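PDB 1YR2: prolyl oligopeptidase from Novosphingobium capsulatum, which probably hydrolyses oligopeptides as a serine endopeptidase of the S9A family, cutting after proline and far less readily after alanine. Local coordinates for residues H382-Q387 with V461-Y466; I406-G411 with A501-F506. All coordinates share one frame; numbering follows the deposited sequence.

Contact 1: residues H382-Q387 with V461-Y466; sequences HDAKSQ and VEQVFY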
ATOM      1  N   HIS A 382       8.038 -11.519  -6.082  1.00 12.60           N
ATOM      2  CA  HIS A 382       9.205 -11.937  -6.832  1.00 13.06           C
ATOM      3  C   HIS A 382      10.038 -10.710  -7.264  1.00 13.20           C
ATOM      4  O   HIS A 382       9.642  -9.950  -8.120  1.00 12.12           O
ATOM      5  CB  HIS A 382       8.711 -12.687  -8.074  1.00 14.86           C
ATOM      6  CG  HIS A 382       9.806 -13.341  -8.862  1.00 16.43           C
ATOM      7  ND1 HIS A 382      10.481 -14.446  -8.396  1.00 20.83           N
ATOM      8  CD2 HIS A 382      10.338 -13.056 -10.081  1.00 20.93           C
ATOM      9  CE1 HIS A 382      11.395 -14.812  -9.288  1.00 23.80           C
ATOM     10  NE2 HIS A 382      11.340 -13.973 -10.310  1.00 24.55           N
ATOM     11  N   ASP A 383      11.203 -10.554  -6.663  1.00 12.92           N
ATOM     12  CA  ASP A 383      12.049  -9.361  -6.864  1.00 13.33           C
ATOM     13  C   ASP A 383      11.247  -8.046  -6.803  1.00 11.88           C
ATOM     14  O   ASP A 383      11.268  -7.223  -7.722  1.00 11.46           O
ATOM     15  CB  ASP A 383      12.852  -9.464  -8.145  1.00 13.28           C
ATOM     16  CG  ASP A 383      13.865 -10.613  -8.124  1.00 15.82           C
ATOM     17  OD1 ASP A 383      14.686 -10.743  -7.191  1.00 16.81           O
ATOM     18  OD2 ASP A 383      13.920 -11.419  -9.059  1.00 19.60           O
ATOM     19  N   ALA A 384      10.555  -7.868  -5.692  1.00 11.24           N
ATOM     20  CA  ALA A 384       9.866  -6.620  -5.340  1.00 11.13           C
ATOM     21  C   ALA A 384       8.674  -6.230  -6.197  1.00 11.40           C
ATOM     22  O   ALA A 384       8.312  -5.097  -6.207  1.00 13.10           O
ATOM     23  CB  ALA A 384      10.890  -5.475  -5.269  1.00 11.82           C
ATOM     24  N   LYS A 385       8.050  -7.195  -6.865  1.00 10.97           N
ATOM     25  CA  LYS A 385       6.877  -6.976  -7.698  1.00 11.56           C
ATOM     26  C   LYS A 385       6.107  -8.310  -7.693  1.00 11.63           C
ATOM     27  O   LYS A 385       6.588  -9.317  -7.193  1.00 12.29           O
ATOM     28  CB  LYS A 385       7.304  -6.570  -9.123  1.00 11.82           C
ATOM     29  CG  LYS A 385       8.056  -7.781  -9.811  1.00 14.71           C
ATOM     30  CD  LYS A 385       8.613  -7.526 -11.135  1.00 18.21           C
ATOM     31  CE  LYS A 385       9.427  -8.790 -11.568  1.00 15.39           C
ATOM     32  NZ  LYS A 385      10.591  -8.858 -10.633  1.00 12.76           N
ATOM     33  N   SER A 386       4.917  -8.322  -8.249  1.00 10.68           N
ATOM     34  CA  SER A 386       4.085  -9.503  -8.228  1.00 11.47           C
ATOM     35  C   SER A 386       4.467 -10.487  -9.344  1.00 11.44           C
ATOM     36  O   SER A 386       4.765 -10.098 -10.451  1.00 11.34           O
ATOM     37  CB  SER A 386       2.598  -9.146  -8.300  1.00 11.48           C
ATOM     38  OG  SER A 386       2.128  -8.557  -7.090  1.00 10.35           O
ATOM     39  N   GLN A 387       4.467 -11.779  -9.016  1.00 11.92           N
ATOM     40  CA  GLN A 387       4.418 -12.857  -9.972  1.00 11.79           C
ATOM     41  C   GLN A 387       3.269 -13.767  -9.540  1.00 11.77           C
ATOM     42  O   GLN A 387       3.274 -14.253  -8.399  1.00 11.29           O
ATOM     43  CB  GLN A 387       5.709 -13.671  -9.947  1.00 12.38           C
ATOM     44  CG  GLN A 387       5.692 -14.807 -10.936  1.00 16.56           C
ATOM     45  CD  GLN A 387       7.001 -15.459 -11.042  1.00 18.34           C
ATOM     46  OE1 GLN A 387       7.451 -16.096 -10.094  1.00 20.14           O
ATOM     47  NE2 GLN A 387       7.628 -15.341 -12.219  1.00 19.65           N
ATOM     48  N   VAL A 461       7.079   0.604 -17.309  1.00 12.49           N
ATOM     49  CA  VAL A 461       7.773   0.369 -16.031  1.00 12.66           C
ATOM     50  C   VAL A 461       8.869  -0.644 -16.337  1.00 12.98           C
ATOM     51  O   VAL A 461       8.569  -1.730 -16.842  1.00 14.47           O
ATOM     52  CB  VAL A 461       6.827  -0.234 -14.975  1.00 12.94           C
ATOM     53  CG1 VAL A 461       7.546  -0.597 -13.697  1.00 14.18           C
ATOM     54  CG2 VAL A 461       5.685   0.725 -14.678  1.00 14.26           C
ATOM     55  N   GLU A 462      10.113  -0.318 -16.017  1.00 12.14           N
ATOM     56  CA  GLU A 462      11.225  -1.246 -16.215  1.00 11.92           C
ATOM     57  C   GLU A 462      11.823  -1.557 -14.856  1.00 11.65           C
ATOM     58  O   GLU A 462      11.595  -0.818 -13.927  1.00 10.20           O
ATOM     59  CB  GLU A 462      12.288  -0.571 -17.083  1.00 13.41           C
ATOM     60  CG  GLU A 462      11.866  -0.447 -18.531  1.00 19.02           C
ATOM     61  CD  GLU A 462      12.932   0.186 -19.416  1.00 25.27           C
ATOM     62  OE1 GLU A 462      13.915  -0.482 -19.785  1.00 32.11           O
ATOM     63  OE2 GLU A 462      12.774   1.372 -19.745  1.00 30.09           O
ATOM     64  N   GLN A 463      12.536  -2.680 -14.707  1.00 10.27           N
ATOM     65  CA  GLN A 463      13.241  -2.972 -13.476  1.00 10.78           C
ATOM     66  C   GLN A 463      14.663  -3.378 -13.796  1.00 11.44           C
ATOM     67  O   GLN A 463      14.897  -4.047 -14.782  1.00 11.74           O
ATOM     68  CB  GLN A 463      12.546  -4.099 -12.673  1.00 11.35           C
ATOM     69  CG  GLN A 463      13.250  -4.491 -11.343  1.00 11.34           C
ATOM     70  CD  GLN A 463      12.502  -5.562 -10.567  1.00 13.14           C
ATOM     71  OE1 GLN A 463      12.153  -6.615 -11.134  1.00 15.61           O
ATOM     72  NE2 GLN A 463      12.201  -5.280  -9.289  1.00 11.53           N
ATOM     73  N   VAL A 464      15.607  -2.858 -13.021  1.00 11.17           N
ATOM     74  CA  VAL A 464      17.004  -3.193 -13.156  1.00 12.73           C
ATOM     75  C   VAL A 464      17.513  -3.644 -11.810  1.00 12.66           C
ATOM     76  O   VAL A 464      16.863  -3.465 -10.790  1.00 11.73           O
ATOM     77  CB  VAL A 464      17.852  -2.010 -13.704  1.00 12.14           C
ATOM     78  CG1 VAL A 464      17.310  -1.608 -15.088  1.00 14.20           C
ATOM     79  CG2 VAL A 464      17.854  -0.809 -12.747  1.00 13.79           C
ATOM     80  N   PHE A 465      18.690  -4.229 -11.812  1.00 13.45           N
ATOM     81  CA  PHE A 465      19.331  -4.627 -10.574  1.00 13.98           C
ATOM     82  C   PHE A 465      20.748  -4.086 -10.634  1.00 14.95           C
ATOM     83  O   PHE A 465      21.509  -4.499 -11.492  1.00 15.78           O
ATOM     84  CB  PHE A 465      19.327  -6.163 -10.461  1.00 15.11           C
ATOM     85  CG  PHE A 465      17.944  -6.758 -10.493  1.00 15.15           C
ATOM     86  CD1 PHE A 465      17.339  -7.080 -11.699  1.00 16.60           C
ATOM     87  CD2 PHE A 465      17.253  -6.986  -9.307  1.00 15.03           C
ATOM     88  CE1 PHE A 465      16.031  -7.615 -11.727  1.00 18.78           C
ATOM     89  CE2 PHE A 465      15.955  -7.488  -9.325  1.00 18.31           C
ATOM     90  CZ  PHE A 465      15.336  -7.800 -10.529  1.00 17.43           C
ATOM     91  N   TYR A 466      21.140  -3.250  -9.681  1.00 14.20           N
ATOM     92  CA  TYR A 466      22.444  -2.587  -9.743  1.00 13.83           C
ATOM     93  C   TYR A 466      23.268  -2.915  -8.497  1.00 14.16           C
ATOM     94  O   TYR A 466      22.698  -3.064  -7.425  1.00 13.32           O
ATOM     95  CB  TYR A 466      22.221  -1.073  -9.832  1.00 14.03           C
ATOM     96  CG  TYR A 466      21.624  -0.480  -8.586  1.00 13.98           C
ATOM     97  CD1 TYR A 466      22.441  -0.010  -7.530  1.00 11.86           C
ATOM     98  CD2 TYR A 466      20.249  -0.354  -8.439  1.00 12.14           C
ATOM     99  CE1 TYR A 466      21.858   0.565  -6.370  1.00 11.65           C
ATOM    100  CE2 TYR A 466      19.689   0.193  -7.280  1.00 12.72           C
ATOM    101  CZ  TYR A 466      20.498   0.623  -6.252  1.00 12.62           C
ATOM    102  OH  TYR A 466      19.954   1.182  -5.109  1.00 12.67           O
TER

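Contact 2: residues I406-G411 with A501-F506; sequences IGSASG and ALTPWF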
ATOM      1  N   ILE A 406       5.047  -4.879 -15.464  1.00 10.50           N
ATOM      2  CA  ILE A 406       5.497  -4.948 -14.052  1.00 10.99           C
ATOM      3  C   ILE A 406       4.482  -4.250 -13.158  1.00 10.90           C
ATOM      4  O   ILE A 406       4.087  -3.145 -13.436  1.00 11.71           O
ATOM      5  CB  ILE A 406       6.908  -4.334 -13.910  1.00 11.32           C
ATOM      6  CG1 ILE A 406       7.945  -5.289 -14.514  1.00 12.89           C
ATOM      7  CG2 ILE A 406       7.270  -4.079 -12.449  1.00 13.00           C
ATOM      8  CD1 ILE A 406       9.336  -4.616 -14.725  1.00 13.27           C
ATOM      9  N   GLY A 407       4.086  -4.898 -12.068  1.00  9.61           N
ATOM     10  CA  GLY A 407       3.145  -4.295 -11.147  1.00  9.83           C
ATOM     11  C   GLY A 407       2.817  -5.145  -9.946  1.00  9.65           C
ATOM     12  O   GLY A 407       3.577  -6.007  -9.537  1.00  9.36           O
ATOM     13  N   SER A 408       1.709  -4.808  -9.290  1.00  9.99           N
ATOM     14  CA  SER A 408       1.288  -5.506  -8.095  1.00 11.74           C
ATOM     15  C   SER A 408      -0.107  -6.124  -8.324  1.00 14.66           C
ATOM     16  O   SER A 408      -1.042  -5.458  -8.808  1.00 12.67           O
ATOM     17  CB  SER A 408       1.245  -4.561  -6.936  1.00 12.11           C
ATOM     18  OG  SER A 408       2.575  -4.176  -6.567  1.00 12.94           O
ATOM     19  N   ALA A 409      -0.251  -7.391  -7.953  1.00 15.77           N
ATOM     20  CA  ALA A 409      -1.556  -8.045  -8.065  1.00 19.05           C
ATOM     21  C   ALA A 409      -2.189  -8.091  -6.671  1.00 22.90           C
ATOM     22  O   ALA A 409      -1.556  -8.465  -5.689  1.00 24.92           O
ATOM     23  CB  ALA A 409      -1.438  -9.424  -8.616  1.00 21.58           C
ATOM     24  N   SER A 410      -3.424  -7.645  -6.563  1.00 24.57           N
ATOM     25  CA  SER A 410      -4.146  -7.835  -5.319  1.00 27.51           C
ATOM     26  C   SER A 410      -5.010  -9.055  -5.494  1.00 27.18           C
ATOM     27  O   SER A 410      -4.507 -10.164  -5.709  1.00 32.64           O
ATOM     28  CB  SER A 410      -4.900  -6.581  -4.965  1.00 28.84           C
ATOM     29  OG  SER A 410      -3.957  -5.525  -4.964  1.00 32.86           O
ATOM     30  N   GLY A 411      -6.280  -8.904  -5.356  1.00 26.62           N
ATOM     31  CA  GLY A 411      -7.112 -10.056  -5.219  1.00 23.11           C
ATOM     32  C   GLY A 411      -7.413 -10.774  -6.532  1.00 21.60           C
ATOM     33  O   GLY A 411      -7.132 -10.292  -7.669  1.00 19.05           O
ATOM     34  N   ALA A 501       8.236  -2.715   2.320  1.00 13.48           N
ATOM     35  CA  ALA A 501       8.506  -3.213   0.967  1.00 14.59           C
ATOM     36  C   ALA A 501       7.892  -2.294  -0.048  1.00 14.64           C
ATOM     37  O   ALA A 501       6.682  -2.236  -0.124  1.00 14.53           O
ATOM     38  CB  ALA A 501       7.923  -4.588   0.805  1.00 14.63           C
ATOM     39  N   LEU A 502       8.692  -1.683  -0.913  1.00 14.00           N
ATOM     40  CA  LEU A 502       8.136  -0.736  -1.855  1.00 15.10           C
ATOM     41  C   LEU A 502       7.820  -1.414  -3.190  1.00 13.68           C
ATOM     42  O   LEU A 502       8.496  -1.202  -4.195  1.00 13.62           O
ATOM     43  CB  LEU A 502       9.051   0.447  -2.044  1.00 15.41           C
ATOM     44  CG  LEU A 502       9.162   1.380  -0.853  1.00 18.48           C
ATOM     45  CD1 LEU A 502      10.011   2.571  -1.301  1.00 20.00           C
ATOM     46  CD2 LEU A 502       7.802   1.845  -0.364  1.00 21.83           C
ATOM     47  N   THR A 503       6.764  -2.197  -3.185  1.00 12.92           N
ATOM     48  CA  THR A 503       6.268  -2.840  -4.388  1.00 13.05           C
ATOM     49  C   THR A 503       5.459  -1.836  -5.191  1.00 12.52           C
ATOM     50  O   THR A 503       5.079  -0.836  -4.648  1.00 12.56           O
ATOM     51  CB  THR A 503       5.369  -4.037  -4.042  1.00 14.72           C
ATOM     52  OG1 THR A 503       4.383  -3.658  -3.082  1.00 12.96           O
ATOM     53  CG2 THR A 503       6.154  -5.080  -3.314  1.00 13.84           C
ATOM     54  N   PRO A 504       5.248  -2.064  -6.487  1.00 10.54           N
ATOM     55  CA  PRO A 504       4.581  -1.042  -7.298  1.00 11.66           C
ATOM     56  C   PRO A 504       3.177  -0.651  -6.795  1.00 10.67           C
ATOM     57  O   PRO A 504       2.413  -1.478  -6.352  1.00 11.97           O
ATOM     58  CB  PRO A 504       4.492  -1.691  -8.692  1.00 10.18           C
ATOM     59  CG  PRO A 504       5.652  -2.657  -8.729  1.00 11.32           C
ATOM     60  CD  PRO A 504       5.657  -3.229  -7.315  1.00 12.20           C
ATOM     61  N   TRP A 505       2.856   0.622  -6.937  1.00 12.10           N
ATOM     62  CA  TRP A 505       1.531   1.145  -6.666  1.00 11.33           C
ATOM     63  C   TRP A 505       1.326   2.387  -7.531  1.00 10.22           C
ATOM     64  O   TRP A 505       2.291   2.930  -8.062  1.00 10.90           O
ATOM     65  CB  TRP A 505       1.362   1.465  -5.182  1.00 10.93           C
ATOM     66  CG  TRP A 505       1.912   2.774  -4.703  1.00 13.60           C
ATOM     67  CD1 TRP A 505       1.200   3.906  -4.450  1.00 16.58           C
ATOM     68  CD2 TRP A 505       3.273   3.085  -4.409  1.00 15.54           C
ATOM     69  NE1 TRP A 505       2.044   4.919  -4.039  1.00 18.66           N
ATOM     70  CE2 TRP A 505       3.325   4.430  -4.011  1.00 17.14           C
ATOM     71  CE3 TRP A 505       4.470   2.364  -4.478  1.00 13.97           C
ATOM     72  CZ2 TRP A 505       4.505   5.057  -3.644  1.00 18.69           C
ATOM     73  CZ3 TRP A 505       5.661   2.989  -4.095  1.00 17.55           C
ATOM     74  CH2 TRP A 505       5.661   4.331  -3.689  1.00 16.85           C
ATOM     75  N   PHE A 506       0.100   2.846  -7.607  1.00  9.47           N
ATOM     76  CA  PHE A 506      -0.203   4.033  -8.392  1.00  9.64           C
ATOM     77  C   PHE A 506      -0.225   5.249  -7.500  1.00 11.26           C
ATOM     78  O   PHE A 506      -1.036   5.328  -6.579  1.00 10.71           O
ATOM     79  CB  PHE A 506      -1.541   3.905  -9.187  1.00  8.48           C
ATOM     80  CG  PHE A 506      -1.842   5.145  -9.964  1.00  6.71           C
ATOM     81  CD1 PHE A 506      -1.163   5.405 -11.100  1.00  9.23           C
ATOM     82  CD2 PHE A 506      -2.729   6.093  -9.477  1.00  8.42           C
ATOM     83  CE1 PHE A 506      -1.348   6.609 -11.824  1.00  9.88           C
ATOM     84  CE2 PHE A 506      -2.947   7.288 -10.176  1.00 10.07           C
ATOM     85  CZ  PHE A 506      -2.244   7.541 -11.354  1.00 11.54           C
TER

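Contact 1: residues H382-Q387 with V461-Y466
Gln463 spends both ends of its side-chain amide on the turn that carries Asp383 and Lys385. With CG anti to the backbone N (chi1 179°) and the chain extended beyond it, the amide is carried clear of its own strand. NE2 gives a nearly straight bond of 2.7 Å to Asp383 O, which lies close to the amide plane. On the other side of the group, OE1 takes a bond of 2.8 Å from Lys385 NZ in its carbonyl plane, on a lone pair. The lysine chain bends at its last torsion, and the same ammonium reaches back to His382 O at 2.9 Å, so one nitrogen pins the turn and the glutamine together. This is an interdomain contact of the prolyl oligopeptidase fold: the turn joins strands 375-382 and 385-392 of a propeller blade, and strand 459-467 is an outermost strand of the α/β-hydrolase sheet. An alanine in place of Gln463 would probably leave Asp383 O and the lysine ammonium each without a partner from this strand. Beyond the polar grip the contact thins out toward solvent. There Asp383 CB meets the edge of the exposed Phe465 ring, 3.8 Å from CZ, with the carboxylate plane turned 71° from the ring, while Asp383 OD1 is hydrogen-bonded to Tyr531 OH.

Contact 2: residues I406-G411 with A501-F506
Gly407 and Pro504 bring the two backbones to within 5.2 Å, CA to CA, where an extended segment entering strand 408-413 passes a loop without regular structure. This approach joins the two domains of the prolyl oligopeptidase fold: strand 408-413 is an outermost strand of a four-stranded antiparallel propeller blade, and the 501-506 loop leads from strand 490-493 of the α/β-hydrolase sheet into helix 508-514. The proline ring supplies most of the apolar surface. Its CB and CG both lie against the glycine backbone, with Gly407 CA 3.8 Å from Pro504 CB, an approach made by main chain rather than by a side chain. The same ring carbon, Pro504 CG, is also touched by Ile406 CG2, a looser apolar contact at 4.3 Å, while the CG1-CD1 branch of the isoleucine leads away from the loop. Lys385 and Ser427 also touch the proline, so strands 385-392 and 421-427 both meet this buried residue.

The polar part of the contact falls to Ser408, whose side chain starts toward the loop. With chi1 at -70°, OG lies opposite the serine's own carbonyl carbon, and from there it points at Pro504, with Thr503 CB alongside at 3.8 Å from Ser408 OG. The ring carbon Pro504 CD comes to 3.3 Å from the same OG, so the hydroxyl sits against the proline ring as well as its carbonyl. The peptide nitrogen of the proline carries no hydrogen to offer, which leaves the carbonyl as the loop's polar partner for this serine. Ser408 OG donates to Pro504 O over 2.7 Å, meeting a lone pair within the plane of the carbonyl at a C=O...OG angle of 128°.

Followed from the N terminus, the chain reaches 382-387 first, then 406-411, both on propeller blades, before passing into the hydrolase part at 461-466 and 501-506. Contact 1 closes a loop between the first and third of these segments and contact 2 one between the second and fourth, so the two loops cross. Their centres lie about 10 Å apart. The blade segments are also joined directly, Ser386 N to Gly407 O and Ser386 OG to Ala409 N, both probable hydrogen bonds, linking neighbouring blades. Ala384 O packs against Pro504 CD as well. Together the two contacts tie two adjacent blades to a sheet-edge strand and a loop of the hydrolase domain.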